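Local coordinates for beta-lactamase Mb2281c (Mycobacterium bovis, PDB 3I7J), which probably hydrolyses an amide or ester bond as a serine hydrolase of the beta-lactamase and penicillin-binding-protein family, its natural substrate being unestablished, at residues A[75-80]-A[180-185]; A[174-179]-A[200-205]. One frame throughout, in Å; residues are numbered along the deposited sequence.

Contact 1: residues A[75-80]-A[180-185]; sequences LLAHTS and VQFPGL
With chi1 at 64°, Thr-79 sets OG1 between its backbone N and carbonyl carbon and CG2 beside the N, while Phe-182 (chi1 -58°) swings its ring to the side of its own N; the two settings bring the threonine over one face of the phenylalanine. OG1 lies above the rim of the ring, 3.2 Å from Phe-182 CE2. Thr-79 CB stands 4.3 Å from the ring centroid and 20° off its normal, a CH-pi contact made over the face. The other branch of the threonine reaches further along the loop, where Thr-79 CG2 meets Leu-185 CD1 at 3.6 Å, the two side chains crossing at about a right angle.

Ala-77 closes the second half of the contact. Its methyl sits near the plane of the phenylalanine ring, at the edge, with CB 3.9 Å from Phe-182 CD2, and the same CB also touches Gln-181 CB at 3.8 Å. Gln-181 brings only the base of its side chain to this helix end: its amide is carried away, to where OE1 accepts from Arg-73 and NE2 donates to Thr-179 O. Phe-182 begins a type II turn that ends at Leu-185, which is how both side chains come to face Thr-79. In segment 75-80, a Schellman motif at His-78 ends helix 72-76.

The direct link is mainly van der Waals and CH-pi, and the buried Thr-79 OG1 has no polar partner in the model and lies against the face of the Phe-182 ring. Polar cohesion comes instead through Arg-97, whose NH2 is hydrogen-bonded to both Ala-77 O and Gln-181 O, so that one guanidinium bridges the two backbones beside a contact made mostly of hydrocarbon groups and one aromatic ring.

Contact 2: residues A[174-179]-A[200-205]; sequences HADATT and WGLGFE
Ala-177 and Leu-202 form the tight part of this contact, their CA atoms 4.4 Å apart where the end of helix 171-177 lies against the 200-205 loop. A nearly straight hydrogen bond runs from Leu-202 N to Ala-177 O, 3.0 Å long with 166° at the hydrogen. The same carbonyl oxygen receives a CA-H...O contact from Gly-201 CA at 3.4 Å, and a second such contact joins Gly-201 CA to Thr-179 O. The absence of a side chain at Gly-201 permits this approach, since a beta carbon there would run into Ala-177 O.

Next to the hydrogen bond the packing is apolar. Ala-177 CB rests 3.8 Å from Leu-202 CB, and the same methyl meets Phe-204 CE2 at 4.1 Å. Leu-202 CD1 approaches the carboxylate of Asp-176, 3.5 Å from its OD2, the side chains running at a slant to each other.

Toward the outside the fit slackens. Thr-178 adds just a methyl, CG2, to the edge of the Phe-204 ring, and the exposed Thr-179 contributes its carbonyl O, while its OG1 donates back to Ala-175 O at 2.7 Å. Helix 42-56 lies against the inner portion, with Gln-51 touching both Ala-177 and Phe-204 and donating its NE2 to Leu-202 O.

The whole is a helix C-terminus whose carbonyl is taken up by the backbone of an inverse gamma turn centred on Leu-202, just ahead of the edge strand 205-206 of the antiparallel sheet in this beta-lactamase-type fold.

Overall arrangement
From the N terminus, the chain passes helix 42-56, reaches 75-80 at the end of helix 72-76, and returns to it only about a hundred residues later, when 180-185 closes contact 1 across an excursion nearly half helical. Contact 2 closes a much shorter loop, from 174-179 to 200-205, containing the hairpin 187-189/193-195. Because 180-185 lies inside that loop and 75-80 before it, the two contacts cross. They touch directly: Gln-181 N probably hydrogen-bonds to Trp-200 O, and His-78 meets the Trp-200 ring edge-to-face. Contact 1 ties the end of helix 72-76 to the loop after helix 171-177, and contact 2 ties that helix to the approach to strand 205-206. The Trp-200 side chain touches residues of a sequence resembling the family's SxxK motif (Ser-40, Lys-43).

Contact 1: residues A[75-80]-A[180-185]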
loop_
_atom_site.group_PDB
_atom_site.type_symbol
_atom_site.label_atom_id
_atom_site.label_comp_id
_atom_site.label_asym_id
_atom_site.label_seq_id
_atom_site.Cartn_x
_atom_site.Cartn_y
_atom_site.Cartn_z
ATOM N N LEU A 75 11.285 -3.657 8.744
ATOM C CA LEU A 75 11.296 -3.556 7.294
ATOM C C LEU A 75 9.926 -3.137 6.772
ATOM O O LEU A 75 9.826 -2.266 5.905
ATOM C CB LEU A 75 11.728 -4.882 6.678
ATOM C CG LEU A 75 13.149 -5.280 7.086
ATOM C CD1 LEU A 75 13.448 -6.687 6.565
ATOM C CD2 LEU A 75 14.150 -4.273 6.508
ATOM N N LEU A 76 8.875 -3.741 7.319
ATOM C CA LEU A 76 7.505 -3.437 6.919
ATOM C C LEU A 76 7.088 -2.005 7.247
ATOM O O LEU A 76 6.343 -1.376 6.488
ATOM C CB LEU A 76 6.543 -4.411 7.607
ATOM C CG LEU A 76 6.495 -5.839 7.047
ATOM C CD1 LEU A 76 5.822 -6.793 8.030
ATOM C CD2 LEU A 76 5.751 -5.815 5.727
ATOM N N ALA A 77 7.579 -1.497 8.374
ATOM C CA ALA A 77 7.243 -0.156 8.841
ATOM C C ALA A 77 8.261 0.927 8.473
ATOM O O ALA A 77 8.124 2.074 8.897
ATOM C CB ALA A 77 7.042 -0.177 10.359
ATOM N N HIS A 78 9.274 0.566 7.692
ATOM C CA HIS A 78 10.297 1.516 7.269
ATOM C C HIS A 78 11.066 2.130 8.438
ATOM O O HIS A 78 11.296 3.340 8.476
ATOM C CB HIS A 78 9.670 2.635 6.423
ATOM C CG HIS A 78 8.914 2.133 5.234
ATOM N ND1 HIS A 78 9.536 1.563 4.145
ATOM C CD2 HIS A 78 7.584 2.054 4.992
ATOM C CE1 HIS A 78 8.622 1.151 3.284
ATOM N NE2 HIS A 78 7.430 1.437 3.774
ATOM N N THR A 79 11.459 1.301 9.401
ATOM C CA THR A 79 12.227 1.797 10.535
ATOM C C THR A 79 13.538 1.027 10.708
ATOM O O THR A 79 14.183 1.130 11.746
ATOM C CB THR A 79 11.428 1.709 11.870
ATOM O OG1 THR A 79 11.157 0.337 12.184
ATOM C CG2 THR A 79 10.117 2.473 11.768
ATOM N N SER A 80 13.945 0.277 9.687
ATOM C CA SER A 80 15.177 -0.509 9.771
ATOM C C SER A 80 16.455 0.334 9.762
ATOM O O SER A 80 17.530 -0.184 10.055
ATOM C CB SER A 80 15.246 -1.517 8.620
ATOM O OG SER A 80 15.440 -0.848 7.384
ATOM N N VAL A 180 -0.422 1.806 13.922
ATOM C CA VAL A 180 0.879 2.425 13.809
ATOM C C VAL A 180 1.955 1.623 14.540
ATOM O O VAL A 180 1.824 1.273 15.711
ATOM C CB VAL A 180 0.857 3.902 14.315
ATOM C CG1 VAL A 180 0.348 3.966 15.741
ATOM C CG2 VAL A 180 2.259 4.506 14.209
ATOM N N GLN A 181 3.010 1.321 13.796
ATOM C CA GLN A 181 4.146 0.561 14.277
ATOM C C GLN A 181 5.275 1.555 14.533
ATOM O O GLN A 181 5.582 2.374 13.665
ATOM C CB GLN A 181 4.556 -0.431 13.192
ATOM C CG GLN A 181 3.430 -1.359 12.740
ATOM C CD GLN A 181 3.083 -2.380 13.802
ATOM O OE1 GLN A 181 3.968 -2.971 14.407
ATOM N NE2 GLN A 181 1.794 -2.602 14.023
ATOM N N PHE A 182 5.897 1.481 15.707
ATOM C CA PHE A 182 6.969 2.415 16.058
ATOM C C PHE A 182 6.383 3.835 15.998
ATOM O O PHE A 182 6.798 4.663 15.192
ATOM C CB PHE A 182 8.136 2.291 15.076
ATOM C CG PHE A 182 8.735 0.913 15.008
ATOM C CD1 PHE A 182 9.625 0.468 15.992
ATOM C CD2 PHE A 182 8.405 0.057 13.958
ATOM C CE1 PHE A 182 10.183 -0.819 15.930
ATOM C CE2 PHE A 182 8.948 -1.227 13.879
ATOM C CZ PHE A 182 9.842 -1.672 14.868
ATOM N N PRO A 183 5.393 4.125 16.855
ATOM C CA PRO A 183 4.738 5.435 16.912
ATOM C C PRO A 183 5.671 6.530 17.406
ATOM O O PRO A 183 6.659 6.252 18.085
ATOM C CB PRO A 183 3.593 5.192 17.889
ATOM C CG PRO A 183 4.215 4.233 18.861
ATOM C CD PRO A 183 4.865 3.241 17.911
ATOM N N GLY A 184 5.348 7.772 17.059
ATOM C CA GLY A 184 6.144 8.901 17.502
ATOM C C GLY A 184 7.250 9.319 16.561
ATOM O O GLY A 184 7.876 10.351 16.778
ATOM N N LEU A 185 7.489 8.532 15.516
ATOM C CA LEU A 185 8.545 8.844 14.563
ATOM C C LEU A 185 8.127 9.835 13.474
ATOM O O LEU A 185 7.079 9.685 12.837
ATOM C CB LEU A 185 9.057 7.552 13.919
ATOM C CG LEU A 185 9.625 6.493 14.872
ATOM C CD1 LEU A 185 10.063 5.282 14.063
ATOM C CD2 LEU A 185 10.812 7.065 15.662
#

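Contact 2: residues A[174-179]-A[200-205]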
loop_
_atom_site.group_PDB
_atom_site.type_symbol
_atom_site.label_atom_id
_atom_site.label_comp_id
_atom_site.label_asym_id
_atom_site.label_seq_id
_atom_site.Cartn_x
_atom_site.Cartn_y
_atom_site.Cartn_z
ATOM N N HIS A 174 -4.607 -8.258 10.626
ATOM C CA HIS A 174 -5.028 -7.062 9.893
ATOM C C HIS A 174 -5.164 -5.855 10.807
ATOM O O HIS A 174 -4.831 -4.731 10.420
ATOM C CB HIS A 174 -6.348 -7.298 9.153
ATOM C CG HIS A 174 -6.810 -6.116 8.358
ATOM N ND1 HIS A 174 -7.755 -5.225 8.822
ATOM C CD2 HIS A 174 -6.437 -5.664 7.137
ATOM C CE1 HIS A 174 -7.946 -4.278 7.922
ATOM N NE2 HIS A 174 -7.157 -4.521 6.888
ATOM N N ALA A 175 -5.664 -6.086 12.015
ATOM C CA ALA A 175 -5.809 -5.009 12.981
ATOM C C ALA A 175 -4.408 -4.499 13.319
ATOM O O ALA A 175 -4.174 -3.294 13.411
ATOM C CB ALA A 175 -6.499 -5.520 14.243
ATOM N N ASP A 176 -3.478 -5.432 13.493
ATOM C CA ASP A 176 -2.101 -5.093 13.816
ATOM C C ASP A 176 -1.427 -4.363 12.648
ATOM O O ASP A 176 -0.735 -3.371 12.846
ATOM C CB ASP A 176 -1.325 -6.367 14.168
ATOM C CG ASP A 176 0.109 -6.083 14.601
ATOM O OD1 ASP A 176 0.696 -6.910 15.322
ATOM O OD2 ASP A 176 0.656 -5.038 14.215
ATOM N N ALA A 177 -1.643 -4.862 11.435
ATOM C CA ALA A 177 -1.062 -4.270 10.244
ATOM C C ALA A 177 -1.598 -2.866 9.994
ATOM O O ALA A 177 -0.936 -2.054 9.356
ATOM C CB ALA A 177 -1.336 -5.156 9.034
ATOM N N THR A 178 -2.805 -2.582 10.472
ATOM C CA THR A 178 -3.389 -1.257 10.281
ATOM C C THR A 178 -3.217 -0.362 11.507
ATOM O O THR A 178 -3.889 0.662 11.644
ATOM C CB THR A 178 -4.888 -1.339 9.910
ATOM O OG1 THR A 178 -5.584 -2.139 10.874
ATOM C CG2 THR A 178 -5.048 -1.943 8.524
ATOM N N THR A 179 -2.317 -0.760 12.400
ATOM C CA THR A 179 -2.022 0.017 13.599
ATOM C C THR A 179 -0.620 0.584 13.445
ATOM O O THR A 179 0.274 -0.079 12.906
ATOM C CB THR A 179 -2.051 -0.851 14.869
ATOM O OG1 THR A 179 -3.374 -1.353 15.067
ATOM C CG2 THR A 179 -1.634 -0.034 16.082
ATOM N N TRP A 200 3.125 4.805 10.016
ATOM C CA TRP A 200 3.107 3.704 9.075
ATOM C C TRP A 200 2.674 2.438 9.815
ATOM O O TRP A 200 2.941 2.279 11.009
ATOM C CB TRP A 200 4.500 3.525 8.457
ATOM C CG TRP A 200 4.482 3.291 6.969
ATOM C CD1 TRP A 200 4.216 2.117 6.326
ATOM C CD2 TRP A 200 4.691 4.273 5.942
ATOM N NE1 TRP A 200 4.244 2.303 4.963
ATOM C CE2 TRP A 200 4.533 3.618 4.699
ATOM C CE3 TRP A 200 4.996 5.644 5.951
ATOM C CZ2 TRP A 200 4.668 4.287 3.473
ATOM C CZ3 TRP A 200 5.130 6.309 4.730
ATOM C CH2 TRP A 200 4.964 5.626 3.509
ATOM N N GLY A 201 1.991 1.551 9.104
ATOM C CA GLY A 201 1.546 0.304 9.700
ATOM C C GLY A 201 2.516 -0.775 9.270
ATOM O O GLY A 201 3.709 -0.501 9.130
ATOM N N LEU A 202 2.024 -1.994 9.060
ATOM C CA LEU A 202 2.890 -3.085 8.625
ATOM C C LEU A 202 2.907 -3.170 7.105
ATOM O O LEU A 202 2.383 -4.120 6.520
ATOM C CB LEU A 202 2.418 -4.425 9.207
ATOM C CG LEU A 202 2.574 -4.652 10.713
ATOM C CD1 LEU A 202 1.956 -5.999 11.085
ATOM C CD2 LEU A 202 4.042 -4.621 11.086
ATOM N N GLY A 203 3.502 -2.171 6.464
ATOM C CA GLY A 203 3.577 -2.177 5.014
ATOM C C GLY A 203 2.567 -1.239 4.385
ATOM O O GLY A 203 2.679 -0.883 3.214
ATOM N N PHE A 204 1.572 -0.841 5.172
ATOM C CA PHE A 204 0.537 0.069 4.700
ATOM C C PHE A 204 0.781 1.451 5.313
ATOM O O PHE A 204 1.042 1.559 6.515
ATOM C CB PHE A 204 -0.854 -0.404 5.148
ATOM C CG PHE A 204 -1.175 -1.841 4.800
ATOM C CD1 PHE A 204 -0.724 -2.415 3.612
ATOM C CD2 PHE A 204 -2.003 -2.595 5.635
ATOM C CE1 PHE A 204 -1.096 -3.712 3.258
ATOM C CE2 PHE A 204 -2.383 -3.889 5.292
ATOM C CZ PHE A 204 -1.929 -4.449 4.099
ATOM N N GLU A 205 0.698 2.511 4.515
ATOM C CA GLU A 205 0.879 3.837 5.091
ATOM C C GLU A 205 -0.398 4.140 5.856
ATOM O O GLU A 205 -1.473 3.665 5.488
ATOM C CB GLU A 205 1.062 4.907 4.014
ATOM C CG GLU A 205 1.562 6.234 4.580
ATOM C CD GLU A 205 1.065 7.448 3.797
ATOM O OE1 GLU A 205 0.971 7.374 2.552
ATOM O OE2 GLU A 205 0.779 8.482 4.435
#